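Local coordinates for protein hydrolase, alpha/beta hydrolase FOLD family (Staphylococcus aureus, PDB 2XMZ) that probably catalyses formation of 2-succinyl-6-hydroxy-2,4-cyclohexadiene-1-carboxylate, the MenH step of menaquinone biosynthesis, as a lyase built on the alpha/beta hydrolase fold, at residues Lys138-Ile142 with Ala143-Leu147. Residues are numbered along the deposited sequence; the frame is centred on the assembly and turned at random.
Sequences KVLDI and AGIEL
Leu140 swings CG beside its own backbone N, and Ile145 sets CG1 anti to its N (chi1 -165°), with a chi2 of 58° turning CD1 back toward Leu140 CD2; the two side chains, which leave the backbone pointing apart, thus still meet at their ends. Leu140 CD2 lies 4.1 Å from Ile145 CD1, methyl against methyl, the chains crossing at a slant beside the turn where helix 123-143 gives way to helix 145-152. Next to this pair, the last helical turn closes with two backbone bonds. Ala143 N donates to Val139 O at 2.7 Å, and Gly144 N gives a longer bond of 3.2 Å to Leu140 O. Ala143 CB sits 3.4 Å from Val139 O and makes a loose apolar contact with Val139 CG1 (4.3 Å). Gly144 then leaves helical geometry with positive phi (93°) and an extended psi, a conformation that glycine adopts easily, having no CB; it ends the first helix and stands at the N-cap of the second. Leu140, buried, also packs on Met184 of helix 181-191, while Asp141 OD2 forms a salt bridge with Arg189 of that helix. All three helices lie between strands 110-114 and 210-215, where alpha/beta hydrolases commonly carry their helical cap, so this surface turn is probably part of it. The two backbone bonds and a water mainly hold the turn, the methyl pair adding one apolar touch: by donating to Val139 O at 3.1 Å and Gly144 O at 2.6 Å, the water gives the Val139 carbonyl a second donor and ties the first helix's end to the second's start.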
loop_
_atom_site.group_PDB
_atom_site.type_symbol
_atom_site.label_atom_id
_atom_site.label_comp_id
_atom_site.label_asym_id
_atom_site.label_seq_id
_atom_site.Cartn_x
_atom_site.Cartn_y
_atom_site.Cartn_z
ATOM N N LYS A 138 -8.900 -17.886 8.785
ATOM C CA LYS A 138 -9.859 -18.965 9.037
ATOM C C LYS A 138 -11.306 -18.470 8.920
ATOM O O LYS A 138 -12.130 -19.126 8.291
ATOM C CB LYS A 138 -9.615 -19.635 10.401
ATOM C CG LYS A 138 -8.415 -20.610 10.457
ATOM C CD LYS A 138 -7.903 -20.712 11.897
ATOM C CE LYS A 138 -7.484 -22.135 12.276
ATOM N NZ LYS A 138 -6.034 -22.336 12.053
ATOM N N VAL A 139 -11.597 -17.305 9.494
ATOM C CA VAL A 139 -12.933 -16.691 9.414
ATOM C C VAL A 139 -13.339 -16.447 7.951
ATOM O O VAL A 139 -14.497 -16.626 7.576
ATOM C CB VAL A 139 -13.000 -15.352 10.195
ATOM C CG1 VAL A 139 -14.359 -14.676 9.992
ATOM C CG2 VAL A 139 -12.743 -15.574 11.695
ATOM N N LEU A 140 -12.374 -16.038 7.130
ATOM C CA LEU A 140 -12.627 -15.796 5.711
ATOM C C LEU A 140 -12.952 -17.092 4.963
ATOM O O LEU A 140 -14.003 -17.185 4.344
ATOM C CB LEU A 140 -11.451 -15.051 5.067
ATOM C CG LEU A 140 -11.426 -13.532 5.313
ATOM C CD1 LEU A 140 -9.991 -12.951 5.186
ATOM C CD2 LEU A 140 -12.382 -12.838 4.336
ATOM N N ASP A 141 -12.057 -18.082 5.034
ATOM C CA ASP A 141 -12.251 -19.400 4.403
ATOM C C ASP A 141 -13.598 -20.050 4.746
ATOM O O ASP A 141 -14.131 -20.847 3.959
ATOM C CB ASP A 141 -11.138 -20.362 4.839
ATOM C CG ASP A 141 -9.908 -20.318 3.941
ATOM O OD1 ASP A 141 -9.917 -19.626 2.889
ATOM O OD2 ASP A 141 -8.917 -21.006 4.304
ATOM N N ILE A 142 -14.129 -19.716 5.922
ATOM C CA ILE A 142 -15.325 -20.365 6.482
ATOM C C ILE A 142 -16.601 -19.507 6.395
ATOM O O ILE A 142 -17.606 -19.960 5.845
ATOM C CB ILE A 142 -15.079 -20.850 7.954
ATOM C CG1 ILE A 142 -13.975 -21.923 7.981
ATOM C CG2 ILE A 142 -16.380 -21.382 8.591
ATOM C CD1 ILE A 142 -13.495 -22.325 9.380
ATOM N N ALA A 143 -16.554 -18.276 6.916
ATOM C CA ALA A 143 -17.754 -17.430 6.993
ATOM C C ALA A 143 -18.012 -16.517 5.777
ATOM O O ALA A 143 -19.107 -15.955 5.640
ATOM C CB ALA A 143 -17.773 -16.631 8.305
ATOM N N GLY A 144 -17.019 -16.366 4.905
ATOM C CA GLY A 144 -17.200 -15.638 3.639
ATOM C C GLY A 144 -16.855 -14.157 3.679
ATOM O O GLY A 144 -16.483 -13.623 4.726
ATOM N N ILE A 145 -17.004 -13.478 2.542
ATOM C CA ILE A 145 -16.522 -12.095 2.430
ATOM C C ILE A 145 -17.413 -11.119 3.194
ATOM O O ILE A 145 -16.909 -10.291 3.942
ATOM C CB ILE A 145 -16.309 -11.634 0.947
ATOM C CG1 ILE A 145 -15.463 -10.354 0.884
ATOM C CG2 ILE A 145 -17.639 -11.433 0.205
ATOM C CD1 ILE A 145 -14.097 -10.485 1.518
ATOM N N GLU A 146 -18.730 -11.249 3.037
ATOM C CA GLU A 146 -19.663 -10.266 3.570
ATOM C C GLU A 146 -19.545 -10.104 5.090
ATOM O O GLU A 146 -19.424 -8.986 5.587
ATOM C CB GLU A 146 -21.111 -10.569 3.144
ATOM C CG GLU A 146 -22.098 -9.442 3.487
ATOM C CD GLU A 146 -23.463 -9.627 2.848
ATOM O OE1 GLU A 146 -23.551 -10.332 1.820
ATOM O OE2 GLU A 146 -24.453 -9.076 3.374
ATOM N N LEU A 147 -19.549 -11.220 5.814
ATOM C CA LEU A 147 -19.491 -11.183 7.275
ATOM C C LEU A 147 -18.141 -10.617 7.744
ATOM O O LEU A 147 -18.077 -9.831 8.686
ATOM C CB LEU A 147 -19.788 -12.570 7.869
ATOM C CG LEU A 147 -21.214 -13.134 7.629
ATOM C CD1 LEU A 147 -21.298 -14.621 7.957
ATOM C CD2 LEU A 147 -22.341 -12.364 8.348
HETATM O O HOH W 1 -16.183 -14.029 7.327
#